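Local coordinates for protein lovastatin nonaketide synthase, polyketide synthase component (Aspergillus terreus, PDB 7CPX) that builds the dihydromonacolin L nonaketide of lovastatin biosynthesis from malonyl-CoA, using NADPH and S-adenosyl-L-methionine, as a homodimeric multidomain polyketide synthase that works with the partner LovC, at residues G1056-D1065 with L1076-I1086; V1017-I1027 with P1198-P1208. The protein carries 2 engineered substitutions. All coordinates share one frame; numbering follows the deposited sequence.

Interaction 1 (G1056-D1065 with L1076-I1086)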
loop_
_atom_site.group_PDB
_atom_site.type_symbol
_atom_site.label_atom_id
_atom_site.label_comp_id
_atom_site.label_asym_id
_atom_site.label_seq_id
_atom_site.Cartn_x
_atom_site.Cartn_y
_atom_site.Cartn_z
ATOM N N GLY A 1056 22.521 -12.976 -1.087
ATOM C CA GLY A 1056 21.652 -13.976 -1.670
ATOM C C GLY A 1056 20.375 -14.217 -0.905
ATOM O O GLY A 1056 19.830 -15.321 -0.971
ATOM N N SER A 1057 19.877 -13.218 -0.178
ATOM C CA SER A 1057 18.695 -13.403 0.651
ATOM C C SER A 1057 17.738 -12.232 0.481
ATOM O O SER A 1057 18.128 -11.134 0.074
ATOM C CB SER A 1057 19.067 -13.562 2.131
ATOM O OG SER A 1057 19.908 -12.509 2.565
ATOM N N MET A 1058 16.470 -12.490 0.778
ATOM C CA MET A 1058 15.463 -11.436 0.745
ATOM C C MET A 1058 14.382 -11.748 1.766
ATOM O O MET A 1058 13.673 -12.748 1.634
ATOM C CB MET A 1058 14.868 -11.301 -0.655
ATOM C CG MET A 1058 13.865 -10.180 -0.788
ATOM S SD MET A 1058 13.350 -9.896 -2.491
ATOM C CE MET A 1058 14.832 -9.170 -3.184
ATOM N N THR A 1059 14.261 -10.893 2.777
ATOM C CA THR A 1059 13.258 -11.036 3.823
ATOM C C THR A 1059 12.129 -10.043 3.582
ATOM O O THR A 1059 12.370 -8.834 3.471
ATOM C CB THR A 1059 13.869 -10.816 5.207
ATOM O OG1 THR A 1059 15.002 -11.674 5.374
ATOM C CG2 THR A 1059 12.847 -11.120 6.291
ATOM N N ILE A 1060 10.904 -10.560 3.516
ATOM C CA ILE A 1060 9.734 -9.791 3.109
ATOM C C ILE A 1060 8.576 -10.058 4.059
ATOM O O ILE A 1060 7.991 -11.142 4.045
ATOM C CB ILE A 1060 9.323 -10.138 1.665
ATOM C CG1 ILE A 1060 10.547 -10.193 0.750
ATOM C CG2 ILE A 1060 8.316 -9.131 1.142
ATOM C CD1 ILE A 1060 10.220 -10.607 -0.663
ATOM N N SER A 1061 8.222 -9.074 4.876
ATOM C CA SER A 1061 7.034 -9.214 5.705
ATOM C C SER A 1061 5.789 -9.049 4.845
ATOM O O SER A 1061 5.629 -8.049 4.145
ATOM C CB SER A 1061 7.044 -8.178 6.828
ATOM O OG SER A 1061 8.197 -8.313 7.638
ATOM N N PHE A 1062 4.898 -10.038 4.901
ATOM C CA PHE A 1062 3.719 -10.047 4.052
ATOM C C PHE A 1062 2.471 -10.155 4.912
ATOM O O PHE A 1062 2.476 -10.784 5.973
ATOM C CB PHE A 1062 3.763 -11.196 3.031
ATOM C CG PHE A 1062 3.481 -12.548 3.619
ATOM C CD1 PHE A 1062 2.196 -13.051 3.631
ATOM C CD2 PHE A 1062 4.500 -13.322 4.143
ATOM C CE1 PHE A 1062 1.925 -14.293 4.163
ATOM C CE2 PHE A 1062 4.237 -14.569 4.676
ATOM C CZ PHE A 1062 2.946 -15.055 4.688
ATOM N N LYS A 1063 1.403 -9.516 4.438
ATOM C CA LYS A 1063 0.122 -9.486 5.136
ATOM C C LYS A 1063 -0.984 -9.520 4.093
ATOM O O LYS A 1063 -1.100 -8.597 3.282
ATOM C CB LYS A 1063 -0.006 -8.240 6.012
ATOM C CG LYS A 1063 1.124 -8.053 7.006
ATOM C CD LYS A 1063 0.956 -6.763 7.789
ATOM C CE LYS A 1063 2.135 -6.512 8.710
ATOM N NZ LYS A 1063 2.284 -7.586 9.728
ATOM N N ILE A 1064 -1.783 -10.582 4.106
ATOM C CA ILE A 1064 -2.974 -10.673 3.265
ATOM C C ILE A 1064 -4.115 -10.108 4.104
ATOM O O ILE A 1064 -4.678 -10.784 4.964
ATOM C CB ILE A 1064 -3.250 -12.102 2.804
ATOM C CG1 ILE A 1064 -2.177 -12.583 1.829
ATOM C CG2 ILE A 1064 -4.619 -12.186 2.156
ATOM C CD1 ILE A 1064 -0.909 -13.025 2.498
ATOM N N ASP A 1065 -4.435 -8.839 3.872
ATOM C CA ASP A 1065 -5.602 -8.234 4.487
ATOM C C ASP A 1065 -6.850 -8.604 3.701
ATOM O O ASP A 1065 -6.828 -8.700 2.471
ATOM C CB ASP A 1065 -5.446 -6.717 4.540
ATOM C CG ASP A 1065 -4.136 -6.288 5.169
ATOM O OD1 ASP A 1065 -3.644 -7.004 6.066
ATOM O OD2 ASP A 1065 -3.598 -5.235 4.767
ATOM N N LEU A 1076 -7.264 -8.202 8.692
ATOM C CA LEU A 1076 -6.125 -9.070 8.429
ATOM C C LEU A 1076 -6.611 -10.504 8.269
ATOM O O LEU A 1076 -7.187 -11.079 9.199
ATOM C CB LEU A 1076 -5.099 -8.983 9.556
ATOM C CG LEU A 1076 -3.826 -9.802 9.324
ATOM C CD1 LEU A 1076 -2.981 -9.167 8.238
ATOM C CD2 LEU A 1076 -3.026 -9.952 10.602
ATOM N N SER A 1077 -6.377 -11.079 7.092
ATOM C CA SER A 1077 -6.686 -12.480 6.851
ATOM C C SER A 1077 -5.513 -13.381 7.206
ATOM O O SER A 1077 -5.706 -14.453 7.791
ATOM C CB SER A 1077 -7.070 -12.690 5.386
ATOM O OG SER A 1077 -8.340 -13.305 5.275
ATOM N N ALA A 1078 -4.300 -12.960 6.865
ATOM C CA ALA A 1078 -3.112 -13.747 7.158
ATOM C C ALA A 1078 -1.910 -12.819 7.227
ATOM O O ALA A 1078 -1.949 -11.688 6.742
ATOM C CB ALA A 1078 -2.889 -14.836 6.106
ATOM N N LYS A 1079 -0.833 -13.322 7.823
ATOM C CA LYS A 1079 0.407 -12.566 7.908
ATOM C C LYS A 1079 1.564 -13.541 8.049
ATOM O O LYS A 1079 1.375 -14.712 8.381
ATOM C CB LYS A 1079 0.392 -11.582 9.082
ATOM C CG LYS A 1079 0.232 -12.243 10.440
ATOM C CD LYS A 1079 0.388 -11.238 11.564
ATOM C CE LYS A 1079 0.216 -11.899 12.919
ATOM N NZ LYS A 1079 0.407 -10.941 14.041
ATOM N N GLY A 1080 2.767 -13.037 7.792
ATOM C CA GLY A 1080 3.959 -13.851 7.940
ATOM C C GLY A 1080 5.165 -13.155 7.342
ATOM O O GLY A 1080 5.129 -11.957 7.060
ATOM N N GLN A 1081 6.226 -13.932 7.142
ATOM C CA GLN A 1081 7.445 -13.449 6.516
ATOM C C GLN A 1081 7.808 -14.386 5.375
ATOM O O GLN A 1081 7.389 -15.540 5.344
ATOM C CB GLN A 1081 8.609 -13.377 7.514
ATOM C CG GLN A 1081 8.213 -12.936 8.913
ATOM C CD GLN A 1081 7.687 -11.519 8.953
ATOM O OE1 GLN A 1081 8.080 -10.677 8.147
ATOM N NE2 GLN A 1081 6.790 -11.247 9.893
ATOM N N LEU A 1082 8.596 -13.876 4.438
ATOM C CA LEU A 1082 9.113 -14.656 3.324
ATOM C C LEU A 1082 10.627 -14.527 3.300
ATOM O O LEU A 1082 11.157 -13.414 3.338
ATOM C CB LEU A 1082 8.526 -14.181 1.995
ATOM C CG LEU A 1082 7.026 -14.393 1.800
ATOM C CD1 LEU A 1082 6.401 -13.186 1.135
ATOM C CD2 LEU A 1082 6.783 -15.630 0.964
ATOM N N ALA A 1083 11.313 -15.657 3.231
ATOM C CA ALA A 1083 12.765 -15.705 3.125
ATOM C C ALA A 1083 13.101 -16.327 1.777
ATOM O O ALA A 1083 12.930 -17.533 1.583
ATOM C CB ALA A 1083 13.380 -16.499 4.274
ATOM N N LEU A 1084 13.563 -15.503 0.850
ATOM C CA LEU A 1084 13.871 -15.935 -0.503
ATOM C C LEU A 1084 15.378 -16.093 -0.635
ATOM O O LEU A 1084 16.127 -15.135 -0.414
ATOM C CB LEU A 1084 13.356 -14.928 -1.529
ATOM C CG LEU A 1084 11.851 -14.772 -1.751
ATOM C CD1 LEU A 1084 11.103 -14.606 -0.445
ATOM C CD2 LEU A 1084 11.608 -13.572 -2.648
ATOM N N THR A 1085 15.814 -17.303 -0.970
ATOM C CA THR A 1085 17.175 -17.543 -1.425
ATOM C C THR A 1085 17.177 -17.371 -2.936
ATOM O O THR A 1085 16.503 -18.123 -3.648
ATOM C CB THR A 1085 17.648 -18.941 -1.031
ATOM O OG1 THR A 1085 17.569 -19.092 0.392
ATOM C CG2 THR A 1085 19.084 -19.175 -1.484
ATOM N N ILE A 1086 17.933 -16.383 -3.419
ATOM C CA ILE A 1086 17.773 -15.854 -4.764
ATOM C C ILE A 1086 19.100 -15.879 -5.506
ATOM O O ILE A 1086 20.174 -16.018 -4.915
ATOM C CB ILE A 1086 17.216 -14.415 -4.741
ATOM C CG1 ILE A 1086 17.959 -13.584 -3.692
ATOM C CG2 ILE A 1086 15.734 -14.433 -4.455
ATOM C CD1 ILE A 1086 17.608 -12.116 -3.707
#
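Two neighbouring antiparallel strands of the dehydratase domain form a long beta hairpin here, with the ring of Phe1062 laid across the backbone of Gly1080 near the middle. The phenylalanine's CG stands between its own backbone N and carbonyl carbon (chi1 75°), which brings the ring over the facing strand. Gly1080 N then lies 3.7 Å above the ring plane, over its centre. The Leu1082 side chain runs roughly perpendicular to that of Phe1062, its CD1 3.6 Å from Phe1062 CD2.

Main-chain bonds tie the ladder here and further along: Phe1062 N gives a nearly straight bond to Gly1080 O (2.9 Å, 167°), and Ile1060 N bonds Leu1082 O (2.9 Å).

Met1058, Ile1060, Phe1062 and Ile1064 pack on helix 995-1012, the central helix around which the sheet of the N-terminal hotdog fold wraps. Within that layer Ile1060 CD1 meets Leu1084 CD2 at 3.8 Å, the two side chains lying roughly perpendicular.

The reverse face, with Thr1059, Ser1061, Lys1063 and Gln1081, is more polar. Gln1081 is folded back at chi2 (-64°), turning its OE1 to Ser1061 OG, although the modelled separation is too short to be trusted. Lys1063 leads toward the other protomer, where NZ bonds Val1048 O of the second subunit.

Close to the turn a classic beta bulge shifts the register: Ile1064 O accepts both Ser1077 N (2.7 Å) and Ala1078 N (2.9 Å). The Ser1077 hydroxyl is hydrogen-bonded to Ser1066, Tyr998 and the carbonyl of Lys1029, and this side chain lies about 11 Å from that of His985, the predicted proton acceptor of the dehydratase.

Interaction 2 (V1017-I1027 with P1198-P1208)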
loop_
_atom_site.group_PDB
_atom_site.type_symbol
_atom_site.label_atom_id
_atom_site.label_comp_id
_atom_site.label_asym_id
_atom_site.label_seq_id
_atom_site.Cartn_x
_atom_site.Cartn_y
_atom_site.Cartn_z
ATOM N N VAL A 1017 14.266 -16.899 -7.555
ATOM C CA VAL A 1017 14.222 -17.458 -6.208
ATOM C C VAL A 1017 14.639 -18.922 -6.280
ATOM O O VAL A 1017 13.914 -19.762 -6.817
ATOM C CB VAL A 1017 12.833 -17.305 -5.577
ATOM C CG1 VAL A 1017 12.615 -15.880 -5.130
ATOM C CG2 VAL A 1017 11.748 -17.708 -6.554
ATOM N N LYS A 1018 15.819 -19.230 -5.741
ATOM C CA LYS A 1018 16.226 -20.624 -5.618
ATOM C C LYS A 1018 15.392 -21.343 -4.567
ATOM O O LYS A 1018 15.102 -22.535 -4.712
ATOM C CB LYS A 1018 17.709 -20.709 -5.257
ATOM C CG LYS A 1018 18.640 -19.920 -6.173
ATOM C CD LYS A 1018 19.343 -20.818 -7.179
ATOM C CE LYS A 1018 18.366 -21.434 -8.164
ATOM N NZ LYS A 1018 19.065 -22.246 -9.196
ATOM N N LEU A 1019 15.001 -20.632 -3.513
ATOM C CA LEU A 1019 14.236 -21.209 -2.418
ATOM C C LEU A 1019 13.305 -20.142 -1.862
ATOM O O LEU A 1019 13.629 -18.953 -1.887
ATOM C CB LEU A 1019 15.162 -21.736 -1.318
ATOM C CG LEU A 1019 15.022 -23.212 -0.957
ATOM C CD1 LEU A 1019 16.105 -23.614 0.023
ATOM C CD2 LEU A 1019 13.654 -23.472 -0.375
ATOM N N LEU A 1020 12.159 -20.574 -1.326
ATOM C CA LEU A 1020 11.120 -19.644 -0.878
ATOM C C LEU A 1020 10.520 -20.172 0.424
ATOM O O LEU A 1020 9.622 -21.014 0.405
ATOM C CB LEU A 1020 10.063 -19.484 -1.964
ATOM C CG LEU A 1020 9.127 -18.279 -1.906
ATOM C CD1 LEU A 1020 8.226 -18.285 -3.126
ATOM C CD2 LEU A 1020 8.300 -18.281 -0.638
ATOM N N GLU A 1021 11.025 -19.683 1.553
ATOM C CA GLU A 1021 10.472 -20.022 2.853
ATOM C C GLU A 1021 9.407 -19.008 3.244
ATOM O O GLU A 1021 9.485 -17.831 2.890
ATOM C CB GLU A 1021 11.560 -20.043 3.929
ATOM C CG GLU A 1021 12.825 -20.800 3.561
ATOM C CD GLU A 1021 13.970 -20.506 4.509
ATOM O OE1 GLU A 1021 13.721 -19.904 5.574
ATOM O OE2 GLU A 1021 15.121 -20.873 4.189
ATOM N N ILE A 1022 8.415 -19.478 3.990
ATOM C CA ILE A 1022 7.423 -18.630 4.635
ATOM C C ILE A 1022 7.503 -18.902 6.127
ATOM O O ILE A 1022 7.223 -20.018 6.572
ATOM C CB ILE A 1022 6.008 -18.892 4.101
ATOM C CG1 ILE A 1022 5.846 -18.265 2.719
ATOM C CG2 ILE A 1022 4.979 -18.333 5.061
ATOM C CD1 ILE A 1022 4.563 -18.636 2.027
ATOM N N LEU A 1023 7.859 -17.878 6.893
ATOM C CA LEU A 1023 8.182 -18.010 8.305
ATOM C C LEU A 1023 7.113 -17.354 9.167
ATOM O O LEU A 1023 6.566 -16.303 8.809
ATOM C CB LEU A 1023 9.542 -17.377 8.608
ATOM C CG LEU A 1023 10.721 -17.876 7.772
ATOM C CD1 LEU A 1023 11.953 -17.023 8.021
ATOM C CD2 LEU A 1023 11.013 -19.331 8.084
ATOM N N ASP A 1024 6.818 -17.989 10.300
ATOM C CA ASP A 1024 5.925 -17.428 11.314
ATOM C C ASP A 1024 4.620 -16.946 10.695
ATOM O O ASP A 1024 4.053 -15.932 11.111
ATOM C CB ASP A 1024 6.613 -16.292 12.075
ATOM C CG ASP A 1024 5.856 -15.883 13.324
ATOM O OD1 ASP A 1024 4.808 -16.497 13.615
ATOM O OD2 ASP A 1024 6.308 -14.946 14.016
ATOM N N MET A 1025 4.131 -17.668 9.693
ATOM C CA MET A 1025 2.891 -17.276 9.043
ATOM C C MET A 1025 1.705 -17.554 9.953
ATOM O O MET A 1025 1.654 -18.575 10.644
ATOM C CB MET A 1025 2.717 -18.014 7.722
ATOM C CG MET A 1025 1.390 -17.723 7.047
ATOM S SD MET A 1025 1.374 -18.172 5.307
ATOM C CE MET A 1025 -0.248 -17.589 4.826
ATOM N N SER A 1026 0.744 -16.636 9.945
ATOM C CA SER A 1026 -0.451 -16.745 10.766
ATOM C C SER A 1026 -1.666 -16.391 9.927
ATOM O O SER A 1026 -1.678 -15.356 9.256
ATOM C CB SER A 1026 -0.368 -15.824 11.986
ATOM O OG SER A 1026 -1.549 -15.901 12.763
ATOM N N ILE A 1027 -2.677 -17.250 9.966
ATOM C CA ILE A 1027 -3.965 -16.991 9.334
ATOM C C ILE A 1027 -4.894 -16.468 10.420
ATOM O O ILE A 1027 -5.361 -17.231 11.273
ATOM C CB ILE A 1027 -4.531 -18.247 8.663
ATOM C CG1 ILE A 1027 -3.715 -18.612 7.420
ATOM C CG2 ILE A 1027 -5.983 -18.032 8.287
ATOM C CD1 ILE A 1027 -2.366 -19.214 7.721
ATOM N N PRO A 1198 -6.036 -24.110 9.269
ATOM C CA PRO A 1198 -4.657 -23.659 9.483
ATOM C C PRO A 1198 -4.629 -22.237 10.018
ATOM O O PRO A 1198 -5.075 -21.298 9.356
ATOM C CB PRO A 1198 -4.030 -23.752 8.088
ATOM C CG PRO A 1198 -4.875 -24.711 7.348
ATOM C CD PRO A 1198 -6.260 -24.560 7.887
ATOM N N THR A 1199 -4.099 -22.084 11.229
ATOM C CA THR A 1199 -4.025 -20.788 11.883
ATOM C C THR A 1199 -2.616 -20.222 11.907
ATOM O O THR A 1199 -2.438 -19.017 11.705
ATOM C CB THR A 1199 -4.560 -20.881 13.318
ATOM O OG1 THR A 1199 -3.931 -21.975 13.996
ATOM C CG2 THR A 1199 -6.068 -21.068 13.315
ATOM N N HIS A 1200 -1.601 -21.048 12.148
ATOM C CA HIS A 1200 -0.238 -20.540 12.257
ATOM C C HIS A 1200 0.775 -21.530 11.705
ATOM O O HIS A 1200 1.021 -22.577 12.302
ATOM C CB HIS A 1200 0.123 -20.222 13.709
ATOM C CG HIS A 1200 1.535 -19.758 13.887
ATOM N ND1 HIS A 1200 2.582 -20.627 14.103
ATOM C CD2 HIS A 1200 2.075 -18.516 13.871
ATOM C CE1 HIS A 1200 3.705 -19.941 14.218
ATOM N NE2 HIS A 1200 3.425 -18.658 14.082
ATOM N N VAL A 1201 1.396 -21.180 10.585
ATOM C CA VAL A 1201 2.379 -22.040 9.941
ATOM C C VAL A 1201 3.757 -21.560 10.365
ATOM O O VAL A 1201 4.155 -20.433 10.048
ATOM C CB VAL A 1201 2.241 -22.040 8.416
ATOM C CG1 VAL A 1201 3.017 -23.196 7.835
ATOM C CG2 VAL A 1201 0.782 -22.117 8.016
ATOM N N ASP A 1202 4.490 -22.417 11.077
ATOM C CA ASP A 1202 5.809 -22.026 11.558
ATOM C C ASP A 1202 6.775 -21.830 10.398
ATOM O O ASP A 1202 7.493 -20.826 10.342
ATOM C CB ASP A 1202 6.348 -23.066 12.536
ATOM C CG ASP A 1202 7.596 -22.597 13.257
ATOM O OD1 ASP A 1202 8.015 -21.442 13.037
ATOM O OD2 ASP A 1202 8.160 -23.386 14.045
ATOM N N ARG A 1203 6.812 -22.773 9.457
ATOM C CA ARG A 1203 7.678 -22.576 8.296
ATOM C C ARG A 1203 7.226 -23.438 7.127
ATOM O O ARG A 1203 7.410 -24.654 7.152
ATOM C CB ARG A 1203 9.127 -22.881 8.652
ATOM C CG ARG A 1203 10.077 -22.767 7.468
ATOM C CD ARG A 1203 11.495 -23.113 7.860
ATOM N NE ARG A 1203 11.591 -24.482 8.348
ATOM C CZ ARG A 1203 11.635 -25.553 7.568
ATOM N NH1 ARG A 1203 11.573 -25.453 6.251
ATOM N NH2 ARG A 1203 11.741 -26.756 8.124
ATOM N N ILE A 1204 6.685 -22.806 6.094
ATOM C CA ILE A 1204 6.634 -23.445 4.788
ATOM C C ILE A 1204 7.966 -23.217 4.083
ATOM O O ILE A 1204 8.698 -22.278 4.384
ATOM C CB ILE A 1204 5.463 -22.916 3.940
ATOM C CG1 ILE A 1204 4.168 -22.899 4.748
ATOM C CG2 ILE A 1204 5.281 -23.768 2.702
ATOM C CD1 ILE A 1204 3.815 -21.537 5.293
ATOM N N THR A 1205 8.286 -24.086 3.131
ATOM C CA THR A 1205 9.498 -23.884 2.343
ATOM C C THR A 1205 9.334 -24.586 1.009
ATOM O O THR A 1205 9.216 -25.811 0.970
ATOM C CB THR A 1205 10.725 -24.409 3.077
ATOM O OG1 THR A 1205 10.780 -23.843 4.391
ATOM C CG2 THR A 1205 11.973 -24.028 2.321
ATOM N N LEU A 1206 9.358 -23.820 -0.074
ATOM C CA LEU A 1206 9.069 -24.321 -1.406
ATOM C C LEU A 1206 10.258 -24.096 -2.329
ATOM O O LEU A 1206 10.903 -23.042 -2.292
ATOM C CB LEU A 1206 7.824 -23.639 -1.972
ATOM C CG LEU A 1206 7.399 -24.056 -3.376
ATOM C CD1 LEU A 1206 5.907 -24.301 -3.416
ATOM C CD2 LEU A 1206 7.780 -22.995 -4.383
ATOM N N VAL A 1207 10.542 -25.101 -3.150
ATOM C CA VAL A 1207 11.562 -24.998 -4.188
ATOM C C VAL A 1207 10.845 -24.625 -5.479
ATOM O O VAL A 1207 10.334 -25.510 -6.179
ATOM C CB VAL A 1207 12.354 -26.305 -4.340
ATOM C CG1 VAL A 1207 13.430 -26.154 -5.402
ATOM C CG2 VAL A 1207 12.975 -26.710 -3.014
ATOM N N PRO A 1208 10.778 -23.339 -5.832
ATOM C CA PRO A 1208 9.956 -22.952 -6.989
ATOM C C PRO A 1208 10.366 -23.637 -8.278
ATOM O O PRO A 1208 9.503 -23.973 -9.098
ATOM C CB PRO A 1208 10.152 -21.432 -7.055
ATOM C CG PRO A 1208 11.457 -21.199 -6.394
ATOM C CD PRO A 1208 11.528 -22.196 -5.290
#
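The carbonyl oxygen of Ile1204 is gripped from opposite faces of its plane: Ile1022 N reaches it across the strands at 2.8 Å, in a nearly straight bond (165°), while Thr1205 OG1 turns back onto it from the next residue. Thr1205 OG1 also accepts from Arg1203 NH1 at 2.6 Å, lying close to the guanidinium plane. Arg1203 is further held by a salt bridge to Glu1254 and a bond to Gln1252, and its aliphatic part runs alongside Leu1023, CG 3.6 Å from Leu1023 CD2. Glu1021 lies beside Thr1205 in the same direction and takes its carboxylate to Arg2015 of the second subunit in a salt bridge.

Toward the other face Ile1022 and Ile1204 lie side by side, CD1 of Ile1204 resting 3.4 Å from Ile1022 CG2. Met1025, with its chain extended, brings SD near that same CD1 while also packing on Tyr998 and Ile999 of helix 995-1012.

The pairing is the seam of the double hotdog dehydratase: 1017-1027 belongs to the N-terminal hotdog and 1198-1208 to the C-terminal one, and their antiparallel union continues the strands of one half into those of the other. Both strands turn a corner at the same level, around Asp1024 and Asp1202, where Asp1024 N donates to Asp1202 O (2.9 Å).

At this corner Asp1024 CG is anti to the backbone nitrogen (chi1 -167°), sending OD1 to His1200 NE2 at 2.6 Å. The carboxylate oxygen sits near the imidazole plane, but the two flat groups are turned 66° apart, and Met1025 O lies over one face of the ring. Beyond the corner the strand reaches Pro1198, whose side chain is about 5 Å from that of Asp1174 and 6 Å from that of His985, the predicted dehydratase pair.

Overall arrangement
Strands 1075-1087 and 1016-1027 are neighbours, and probable hydrogen bonds from Ser1026 N to Lys1079 O and from Leu1023 N to Gln1081 O join the two contacts, whose centres are about 8 Å apart. Interaction 1 is local, a hairpin within a single hotdog, and is largely buried; interaction 2 brings together chain regions 171 residues apart, unites the two hotdogs and is only partly buried. Apolar packing against helix 995-1012 is shared by both. The chemistry diverges on the other face: hydroxyls, an amide, lysines and an aspartate in interaction 1; in interaction 2 an arginine-centred network and a histidine-carboxylate bond. Both also reach the second subunit.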